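Local coordinates for protein L-iditol 2-dehydrogenase (Clostridium scindens, PDB 4OH1) that probably oxidises polyols such as L-iditol with NAD+ as a zinc-dependent member of the alcohol dehydrogenase family, at residues F6-R11 against D22-P27; I38-A43 against E132-H137; Q322-L327 against K344-M349. One frame throughout, in Å; residues are numbered along the deposited sequence.

Interaction 1 (F6-R11 against D22-P27); sequences FVTSIR and DMMEAP
F6 and D22 face each other as an antiparallel hydrogen-bonded pair, and the tight part of the contact is built round them. F6 N donates to D22 O at 3.0 Å, and D22 N returns a bond to F6 O, so the N-H and C=O of both residues are used. With CG anti to the carbonyl carbon (chi1 -68°), the F6 ring lies beside M24 and A26. At the ring's edge sits the small methyl of the buried A26, its CB 4.5 Å from F6 CZ.

T8 and D22 add a side-chain link, crossing at about a right angle. T8 OG1 donates to D22 OD2 at 2.5 Å, a suspiciously short distance whose exact value is doubtful, and the same hydroxyl is hydrogen-bonded to T20 OG1. Threonine suits the place because its methyl also packs, CG2 lying 3.9 Å from D22 CB while OG1 meets the carboxylate.

The open side is at M24, which is exposed. Its selenium approaches the ring obliquely, 3.8 Å from F6 CD1 and 34° off the ring normal, in a Met-aromatic contact. A long, flexible methionine side chain, here selenomethionine, can lay its polarisable chalcogen near the ring. Taken together, these features are those of a two-stranded antiparallel beta hairpin, strands 2-9 and 20-26, at the surface of the protein.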
loop_
_atom_site.group_PDB
_atom_site.type_symbol
_atom_site.label_atom_id
_atom_site.label_comp_id
_atom_site.label_asym_id
_atom_site.label_seq_id
_atom_site.Cartn_x
_atom_site.Cartn_y
_atom_site.Cartn_z
ATOM N N PHE A 6 -10.757 -1.987 -42.211
ATOM C CA PHE A 6 -9.759 -3.001 -41.997
ATOM C C PHE A 6 -8.411 -2.397 -42.322
ATOM O O PHE A 6 -8.282 -1.481 -43.164
ATOM C CB PHE A 6 -10.002 -4.178 -42.947
ATOM C CG PHE A 6 -11.249 -4.952 -42.648
ATOM C CD1 PHE A 6 -12.493 -4.507 -43.113
ATOM C CD2 PHE A 6 -11.193 -6.121 -41.901
ATOM C CE1 PHE A 6 -13.658 -5.211 -42.825
ATOM C CE2 PHE A 6 -12.368 -6.842 -41.608
ATOM C CZ PHE A 6 -13.599 -6.378 -42.067
ATOM N N VAL A 7 -7.396 -2.907 -41.655
ATOM C CA VAL A 7 -6.028 -2.567 -41.969
ATOM C C VAL A 7 -5.720 -3.452 -43.150
ATOM O O VAL A 7 -5.767 -4.673 -43.001
ATOM C CB VAL A 7 -5.084 -2.925 -40.809
ATOM C CG1 VAL A 7 -3.624 -2.705 -41.205
ATOM C CG2 VAL A 7 -5.409 -2.080 -39.606
ATOM N N THR A 8 -5.449 -2.842 -44.315
ATOM C CA THR A 8 -5.160 -3.564 -45.567
ATOM C C THR A 8 -3.658 -3.720 -45.898
ATOM O O THR A 8 -3.279 -4.674 -46.555
ATOM C CB THR A 8 -5.927 -2.938 -46.767
ATOM O OG1 THR A 8 -5.769 -1.514 -46.773
ATOM C CG2 THR A 8 -7.430 -3.265 -46.666
ATOM N N SER A 9 -2.814 -2.806 -45.428
ATOM C CA SER A 9 -1.365 -2.997 -45.456
ATOM C C SER A 9 -0.717 -2.327 -44.261
ATOM O O SER A 9 -1.288 -1.405 -43.689
ATOM C CB SER A 9 -0.800 -2.379 -46.722
ATOM O OG SER A 9 -0.881 -0.962 -46.642
ATOM N N ILE A 10 0.485 -2.769 -43.903
ATOM C CA ILE A 10 1.286 -2.132 -42.828
ATOM C C ILE A 10 2.560 -1.539 -43.415
ATOM O O ILE A 10 2.826 -1.716 -44.608
ATOM C CB ILE A 10 1.700 -3.134 -41.722
ATOM C CG1 ILE A 10 2.187 -4.441 -42.374
ATOM C CG2 ILE A 10 0.534 -3.387 -40.737
ATOM C CD1 ILE A 10 3.179 -5.206 -41.542
ATOM N N ARG A 11 3.359 -0.857 -42.586
ATOM C CA ARG A 11 4.573 -0.209 -43.104
ATOM C C ARG A 11 5.499 -1.218 -43.796
ATOM O O ARG A 11 5.925 -2.185 -43.148
ATOM C CB ARG A 11 5.350 0.515 -42.000
ATOM C CG ARG A 11 6.563 1.283 -42.566
ATOM C CD ARG A 11 7.062 2.364 -41.620
ATOM N NE ARG A 11 8.006 3.258 -42.284
ATOM C CZ ARG A 11 8.628 4.276 -41.699
ATOM N NH1 ARG A 11 8.435 4.537 -40.417
ATOM N NH2 ARG A 11 9.458 5.037 -42.405
ATOM N N ASP A 22 -8.923 0.615 -45.178
ATOM C CA ASP A 22 -9.945 0.675 -46.203
ATOM C C ASP A 22 -11.233 0.116 -45.725
ATOM O O ASP A 22 -11.244 -0.811 -44.957
ATOM C CB ASP A 22 -9.504 -0.095 -47.428
ATOM C CG ASP A 22 -8.320 0.513 -48.091
ATOM O OD1 ASP A 22 -8.481 1.633 -48.593
ATOM O OD2 ASP A 22 -7.291 -0.193 -48.219
HETATM N N MSE A 23 -12.320 0.686 -46.199
HETATM C CA MSE A 23 -13.624 0.152 -45.855
HETATM C C MSE A 23 -13.952 -1.052 -46.716
HETATM O O MSE A 23 -13.744 -1.008 -47.920
HETATM C CB MSE A 23 -14.694 1.192 -46.075
HETATM C CG MSE A 23 -16.023 0.722 -45.587
HETATM SE SE MSE A 23 -17.356 2.072 -46.038
HETATM C CE MSE A 23 -17.093 3.406 -44.634
HETATM N N MSE A 24 -14.470 -2.109 -46.114
HETATM C CA MSE A 24 -14.958 -3.295 -46.853
HETATM C C MSE A 24 -16.356 -3.594 -46.386
HETATM O O MSE A 24 -16.849 -2.973 -45.429
HETATM C CB MSE A 24 -14.057 -4.524 -46.647
HETATM C CG MSE A 24 -12.628 -4.267 -46.994
HETATM SE SE MSE A 24 -11.235 -5.624 -46.536
HETATM C CE MSE A 24 -11.398 -6.849 -48.080
ATOM N N GLU A 25 -17.039 -4.503 -47.070
ATOM C CA GLU A 25 -18.319 -4.956 -46.548
ATOM C C GLU A 25 -18.090 -6.151 -45.624
ATOM O O GLU A 25 -17.178 -6.946 -45.812
ATOM C CB GLU A 25 -19.382 -5.245 -47.617
ATOM C CG GLU A 25 -20.808 -5.305 -46.932
ATOM C CD GLU A 25 -21.786 -4.167 -47.325
ATOM O OE1 GLU A 25 -22.512 -4.395 -48.336
ATOM O OE2 GLU A 25 -21.850 -3.097 -46.617
ATOM N N ALA A 26 -18.879 -6.202 -44.567
ATOM C CA ALA A 26 -18.794 -7.254 -43.612
ATOM C C ALA A 26 -20.198 -7.661 -43.252
ATOM O O ALA A 26 -21.103 -6.837 -43.195
ATOM C CB ALA A 26 -18.068 -6.767 -42.383
ATOM N N PRO A 27 -20.375 -8.940 -42.968
ATOM C CA PRO A 27 -21.699 -9.398 -42.579
ATOM C C PRO A 27 -22.038 -8.880 -41.183
ATOM O O PRO A 27 -21.148 -8.571 -40.411
ATOM C CB PRO A 27 -21.551 -10.912 -42.591
ATOM C CG PRO A 27 -20.092 -11.146 -42.257
ATOM C CD PRO A 27 -19.325 -9.955 -42.736
#

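Interaction 2 (I38-A43 against E132-H137); sequences IKVVYA and EYAVYH
I38 opens the pairing by giving its N-H to A134 O at 2.8 Å, nearly straight at 174°, and taking A134 N on its own carbonyl, in the carbonyl plane. The same I38 O also receives a CA-H...O contact from Y133 CA at 3.1 Å, so one oxygen serves two donors of the neighbouring strand. On the face shared with A134, the I38 side chain reaches Y136, CG1 standing 4.2 Å from Y136 CD2: branched aliphatic against aromatic, both suited to a buried place.

K39 is the non-hydrogen-bonded partner of Y133 and lies on the other face. Its CG, anti to the backbone N (chi1 -169°), comes to 3.5 Å from Y133 CE2, and the extended chain then passes the tyrosine, with CE 3.8 Å from Y133 OH. A long lysine fits here because its methylenes run past the ring obliquely while the amine leads away.

V40 donates N-H to E132 O at 2.9 Å, but from 40° above the carbonyl plane. A water bonded to both V40 O and E132 O continues the link. V40 CG2 meets A134 CB at a loose 4.4 Å, and the E132 carboxylate turns to R3 of strand 2-9.

Both segments belong to the GroES-like alcohol dehydrogenase domain, the Y136 side chain about 7 Å from that of zinc ligand H74. V41 and Y42 both face S77, forming a classic beta bulge with strand 75-83, while helix 150-153 packs on their side chains and A43 pairs with I347 of strand 344-348.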
loop_
_atom_site.group_PDB
_atom_site.type_symbol
_atom_site.label_atom_id
_atom_site.label_comp_id
_atom_site.label_asym_id
_atom_site.label_seq_id
_atom_site.Cartn_x
_atom_site.Cartn_y
_atom_site.Cartn_z
ATOM N N ILE A 38 -23.457 -4.377 -30.172
ATOM C CA ILE A 38 -23.479 -2.946 -30.018
ATOM C C ILE A 38 -23.657 -2.323 -31.350
ATOM O O ILE A 38 -22.988 -2.672 -32.311
ATOM C CB ILE A 38 -22.072 -2.350 -29.507
ATOM C CG1 ILE A 38 -21.613 -2.987 -28.238
ATOM C CG2 ILE A 38 -22.148 -0.883 -29.263
ATOM C CD1 ILE A 38 -22.753 -3.199 -27.313
ATOM N N LYS A 39 -24.480 -1.319 -31.391
ATOM C CA LYS A 39 -24.447 -0.434 -32.490
ATOM C C LYS A 39 -23.439 0.658 -32.110
ATOM O O LYS A 39 -23.676 1.417 -31.162
ATOM C CB LYS A 39 -25.785 0.210 -32.691
ATOM C CG LYS A 39 -25.830 0.921 -33.961
ATOM C CD LYS A 39 -26.810 2.039 -33.996
ATOM C CE LYS A 39 -26.895 2.491 -35.447
ATOM N NZ LYS A 39 -27.718 3.695 -35.533
ATOM N N VAL A 40 -22.374 0.786 -32.902
ATOM C CA VAL A 40 -21.292 1.657 -32.521
ATOM C C VAL A 40 -21.631 3.050 -32.978
ATOM O O VAL A 40 -21.996 3.260 -34.113
ATOM C CB VAL A 40 -19.980 1.191 -33.096
ATOM C CG1 VAL A 40 -18.832 2.072 -32.577
ATOM C CG2 VAL A 40 -19.712 -0.240 -32.677
ATOM N N VAL A 41 -21.503 4.006 -32.066
ATOM C CA VAL A 41 -21.793 5.405 -32.382
ATOM C C VAL A 41 -20.508 6.252 -32.519
ATOM O O VAL A 41 -20.353 7.001 -33.477
ATOM C CB VAL A 41 -22.751 5.986 -31.342
ATOM C CG1 VAL A 41 -22.952 7.524 -31.555
ATOM C CG2 VAL A 41 -24.039 5.228 -31.390
ATOM N N TYR A 42 -19.571 6.101 -31.582
ATOM C CA TYR A 42 -18.292 6.765 -31.696
ATOM C C TYR A 42 -17.174 5.785 -31.498
ATOM O O TYR A 42 -17.212 4.951 -30.598
ATOM C CB TYR A 42 -18.200 7.872 -30.671
ATOM C CG TYR A 42 -18.885 9.127 -31.077
ATOM C CD1 TYR A 42 -18.248 10.023 -31.896
ATOM C CD2 TYR A 42 -20.152 9.449 -30.606
ATOM C CE1 TYR A 42 -18.861 11.193 -32.293
ATOM C CE2 TYR A 42 -20.781 10.658 -30.974
ATOM C CZ TYR A 42 -20.115 11.502 -31.828
ATOM O OH TYR A 42 -20.649 12.690 -32.247
ATOM N N ALA A 43 -16.174 5.903 -32.354
ATOM C CA ALA A 43 -14.943 5.161 -32.218
ATOM C C ALA A 43 -13.740 6.141 -32.274
ATOM O O ALA A 43 -13.679 7.056 -33.076
ATOM C CB ALA A 43 -14.828 4.174 -33.262
ATOM N N GLU A 132 -19.725 -0.804 -37.803
ATOM C CA GLU A 132 -21.013 -0.237 -37.408
ATOM C C GLU A 132 -21.699 -1.049 -36.325
ATOM O O GLU A 132 -22.450 -0.490 -35.536
ATOM C CB GLU A 132 -21.927 -0.141 -38.618
ATOM C CG GLU A 132 -21.504 0.949 -39.572
ATOM C CD GLU A 132 -22.418 0.994 -40.784
ATOM O OE1 GLU A 132 -22.751 -0.104 -41.323
ATOM O OE2 GLU A 132 -22.751 2.143 -41.190
ATOM N N TYR A 133 -21.430 -2.359 -36.273
ATOM C CA TYR A 133 -21.989 -3.214 -35.232
ATOM C C TYR A 133 -20.912 -4.150 -34.788
ATOM O O TYR A 133 -20.186 -4.698 -35.612
ATOM C CB TYR A 133 -23.192 -4.056 -35.740
ATOM C CG TYR A 133 -24.361 -3.208 -36.179
ATOM C CD1 TYR A 133 -24.411 -2.676 -37.443
ATOM C CD2 TYR A 133 -25.361 -2.857 -35.284
ATOM C CE1 TYR A 133 -25.441 -1.861 -37.811
ATOM C CE2 TYR A 133 -26.398 -2.035 -35.660
ATOM C CZ TYR A 133 -26.436 -1.562 -36.914
ATOM O OH TYR A 133 -27.453 -0.735 -37.283
ATOM N N ALA A 134 -20.791 -4.345 -33.497
ATOM C CA ALA A 134 -19.771 -5.271 -33.021
ATOM C C ALA A 134 -20.307 -6.067 -31.864
ATOM O O ALA A 134 -21.118 -5.546 -31.096
ATOM C CB ALA A 134 -18.530 -4.498 -32.591
ATOM N N VAL A 135 -19.806 -7.296 -31.718
ATOM C CA VAL A 135 -20.260 -8.222 -30.709
ATOM C C VAL A 135 -19.150 -8.460 -29.706
ATOM O O VAL A 135 -17.973 -8.603 -30.071
ATOM C CB VAL A 135 -20.724 -9.582 -31.346
ATOM C CG1 VAL A 135 -20.905 -10.671 -30.295
ATOM C CG2 VAL A 135 -22.046 -9.376 -32.073
ATOM N N TYR A 136 -19.533 -8.558 -28.439
ATOM C CA TYR A 136 -18.597 -8.774 -27.356
ATOM C C TYR A 136 -19.279 -9.701 -26.359
ATOM O O TYR A 136 -20.501 -9.770 -26.292
ATOM C CB TYR A 136 -18.293 -7.421 -26.656
ATOM C CG TYR A 136 -17.576 -6.395 -27.504
ATOM C CD1 TYR A 136 -16.177 -6.330 -27.566
ATOM C CD2 TYR A 136 -18.288 -5.533 -28.310
ATOM C CE1 TYR A 136 -15.521 -5.390 -28.419
ATOM C CE2 TYR A 136 -17.652 -4.606 -29.118
ATOM C CZ TYR A 136 -16.284 -4.530 -29.164
ATOM O OH TYR A 136 -15.745 -3.600 -30.015
ATOM N N HIS A 137 -18.493 -10.334 -25.501
ATOM C CA HIS A 137 -19.055 -11.097 -24.384
ATOM C C HIS A 137 -19.587 -10.117 -23.361
ATOM O O HIS A 137 -19.028 -9.034 -23.191
ATOM C CB HIS A 137 -17.982 -11.983 -23.771
ATOM C CG HIS A 137 -18.507 -12.930 -22.755
ATOM N ND1 HIS A 137 -18.415 -12.684 -21.404
ATOM C CD2 HIS A 137 -19.106 -14.132 -22.881
ATOM C CE1 HIS A 137 -18.962 -13.685 -20.737
ATOM N NE2 HIS A 137 -19.376 -14.584 -21.612
HETATM O O HOH W 1 -23.090 1.964 -36.278
#

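Interaction 3 (Q322-L327 against K344-M349); sequences QKEHTL and KIVIKM
K344 O accepts the N-H of Q322 at 2.9 Å, the first of five backbone bonds that alternate across two parallel strands. V346 N gives to K323 O, H325 N to V346 O, K348 N to H325 O at 2.7 Å, and L327 N to K348 O; this last donor sits 41° above the carbonyl plane. These last four carbonyls each take a second, CA-H...O contact: K323 O from I345 CA, V346 O from E324 CA, H325 O from I347 CA and K348 O from T326 CA.

The two strands are the outer members of a beta-alpha-beta unit, with helix 330-338 between them in sequence and packed on the face bearing H325 and I345. There H325 NE2 is hydrogen-bonded to D336 of that helix, while the methyl I345 CG2 meets the ring edge 4.1 Å from H325 CD2.

On the other face E324 and K348 lie side by side, pointing the same way, yet their charges do not meet. The E324 carboxylate is satisfied by a salt bridge to K151 and a hydrogen bond to Y42; K348 NZ pairs with D350 and E351. K344 NZ bridges E75, a zinc ligand, so this lysine probably helps to fix that carboxylate. At the M349 end, L327 CD2 rests 3.6 Å from CE of selenomethionine M349, whose chain bends at chi2 (-65°) and chi3 (-68°) to bring the methyl there.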
loop_
_atom_site.group_PDB
_atom_site.type_symbol
_atom_site.label_atom_id
_atom_site.label_comp_id
_atom_site.label_asym_id
_atom_site.label_seq_id
_atom_site.Cartn_x
_atom_site.Cartn_y
_atom_site.Cartn_z
ATOM N N GLN A 322 -9.732 16.577 -30.714
ATOM C CA GLN A 322 -9.555 17.767 -31.531
ATOM C C GLN A 322 -10.137 17.611 -32.901
ATOM O O GLN A 322 -10.189 18.573 -33.606
ATOM C CB GLN A 322 -8.082 18.091 -31.689
ATOM C CG GLN A 322 -7.402 18.213 -30.359
ATOM C CD GLN A 322 -6.111 18.928 -30.434
ATOM O OE1 GLN A 322 -5.055 18.345 -30.740
ATOM N NE2 GLN A 322 -6.146 20.195 -30.064
ATOM N N LYS A 323 -10.567 16.420 -33.294
ATOM C CA LYS A 323 -11.193 16.243 -34.607
ATOM C C LYS A 323 -12.259 15.190 -34.507
ATOM O O LYS A 323 -12.024 14.168 -33.888
ATOM C CB LYS A 323 -10.182 15.680 -35.612
ATOM C CG LYS A 323 -9.284 16.667 -36.206
ATOM C CD LYS A 323 -9.981 17.374 -37.332
ATOM C CE LYS A 323 -9.090 18.452 -37.879
ATOM N NZ LYS A 323 -9.837 19.013 -39.008
ATOM N N GLU A 324 -13.380 15.417 -35.184
ATOM C CA GLU A 324 -14.415 14.425 -35.340
ATOM C C GLU A 324 -14.699 14.306 -36.819
ATOM O O GLU A 324 -14.877 15.314 -37.483
ATOM C CB GLU A 324 -15.680 14.879 -34.631
ATOM C CG GLU A 324 -16.927 14.017 -34.944
ATOM C CD GLU A 324 -18.187 14.476 -34.175
ATOM O OE1 GLU A 324 -18.029 15.333 -33.287
ATOM O OE2 GLU A 324 -19.319 13.998 -34.469
ATOM N N HIS A 325 -14.742 13.078 -37.335
ATOM C CA HIS A 325 -15.177 12.810 -38.695
ATOM C C HIS A 325 -16.292 11.761 -38.711
ATOM O O HIS A 325 -16.453 11.021 -37.757
ATOM C CB HIS A 325 -14.020 12.268 -39.510
ATOM C CG HIS A 325 -12.903 13.236 -39.715
ATOM N ND1 HIS A 325 -12.924 14.204 -40.692
ATOM C CD2 HIS A 325 -11.708 13.358 -39.093
ATOM C CE1 HIS A 325 -11.791 14.881 -40.664
ATOM N NE2 HIS A 325 -11.036 14.387 -39.704
ATOM N N THR A 326 -17.034 11.685 -39.819
ATOM C CA THR A 326 -18.025 10.636 -40.038
ATOM C C THR A 326 -17.332 9.404 -40.579
ATOM O O THR A 326 -16.262 9.497 -41.203
ATOM C CB THR A 326 -19.050 11.067 -41.054
ATOM O OG1 THR A 326 -18.365 11.405 -42.260
ATOM C CG2 THR A 326 -19.835 12.304 -40.570
ATOM N N LEU A 327 -17.911 8.229 -40.318
ATOM C CA LEU A 327 -17.373 7.027 -40.922
ATOM C C LEU A 327 -17.266 7.193 -42.427
ATOM O O LEU A 327 -16.316 6.768 -43.040
ATOM C CB LEU A 327 -18.210 5.826 -40.554
ATOM C CG LEU A 327 -17.781 4.501 -41.157
ATOM C CD1 LEU A 327 -16.271 4.255 -40.955
ATOM C CD2 LEU A 327 -18.593 3.329 -40.550
ATOM N N LYS A 344 -6.421 13.590 -30.110
ATOM C CA LYS A 344 -7.329 12.457 -30.340
ATOM C C LYS A 344 -8.317 12.814 -31.450
ATOM O O LYS A 344 -8.817 13.955 -31.527
ATOM C CB LYS A 344 -8.154 12.060 -29.091
ATOM C CG LYS A 344 -7.408 11.303 -28.008
ATOM C CD LYS A 344 -6.835 9.976 -28.450
ATOM C CE LYS A 344 -7.748 8.827 -28.186
ATOM N NZ LYS A 344 -7.038 7.530 -28.425
ATOM N N ILE A 345 -8.580 11.808 -32.282
ATOM C CA ILE A 345 -9.553 11.888 -33.359
ATOM C C ILE A 345 -10.666 10.886 -33.133
ATOM O O ILE A 345 -10.400 9.724 -32.817
ATOM C CB ILE A 345 -8.894 11.569 -34.680
ATOM C CG1 ILE A 345 -7.753 12.551 -34.963
ATOM C CG2 ILE A 345 -9.915 11.647 -35.823
ATOM C CD1 ILE A 345 -6.683 11.984 -35.927
ATOM N N VAL A 346 -11.923 11.341 -33.280
ATOM C CA VAL A 346 -13.050 10.420 -33.202
ATOM C C VAL A 346 -13.808 10.348 -34.499
ATOM O O VAL A 346 -13.937 11.337 -35.227
ATOM C CB VAL A 346 -14.081 10.729 -32.061
ATOM C CG1 VAL A 346 -13.429 10.569 -30.762
ATOM C CG2 VAL A 346 -14.669 12.143 -32.179
ATOM N N ILE A 347 -14.356 9.163 -34.734
ATOM C CA ILE A 347 -15.189 8.914 -35.878
ATOM C C ILE A 347 -16.620 8.625 -35.467
ATOM O O ILE A 347 -16.861 7.748 -34.670
ATOM C CB ILE A 347 -14.666 7.733 -36.664
ATOM C CG1 ILE A 347 -13.268 8.039 -37.167
ATOM C CG2 ILE A 347 -15.613 7.448 -37.853
ATOM C CD1 ILE A 347 -12.620 6.916 -37.940
ATOM N N LYS A 348 -17.568 9.317 -36.059
ATOM C CA LYS A 348 -18.960 9.041 -35.767
ATOM C C LYS A 348 -19.450 7.967 -36.716
ATOM O O LYS A 348 -19.571 8.200 -37.900
ATOM C CB LYS A 348 -19.791 10.291 -35.895
ATOM C CG LYS A 348 -21.168 10.080 -35.315
ATOM C CD LYS A 348 -21.854 11.409 -35.130
ATOM C CE LYS A 348 -23.042 11.235 -34.234
ATOM N NZ LYS A 348 -24.149 10.646 -35.000
HETATM N N MSE A 349 -19.761 6.804 -36.165
HETATM C CA MSE A 349 -19.918 5.576 -36.916
HETATM C C MSE A 349 -21.275 5.307 -37.587
HETATM O O MSE A 349 -21.363 4.472 -38.492
HETATM C CB MSE A 349 -19.595 4.396 -36.027
HETATM C CG MSE A 349 -18.142 4.377 -35.556
HETATM SE SE MSE A 349 -16.774 4.128 -36.946
HETATM C CE MSE A 349 -17.296 2.284 -37.326
#

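Along the chain the three contacts come in series, 1, 2, 3, with centres about 15 to 18 Å apart. Interaction 1 belongs to a separate small antiparallel sheet, while interactions 2 and 3 share the larger mixed sheet in which strand 35-44 pairs with both 133-137 and 344-348. They join directly: M349 N and I347 N probably bond to V41 O and A43 O, each at 2.8 Å. Interaction 1 meets interaction 3 by packing alone, M23 CE lying 3.7 Å from L327 CG. The C-terminal strands of 322-327 and 344-349 thus complete a sheet begun near the N-terminus, beside the zinc-binding residues rather than within the Rossmann-type parallel sheet.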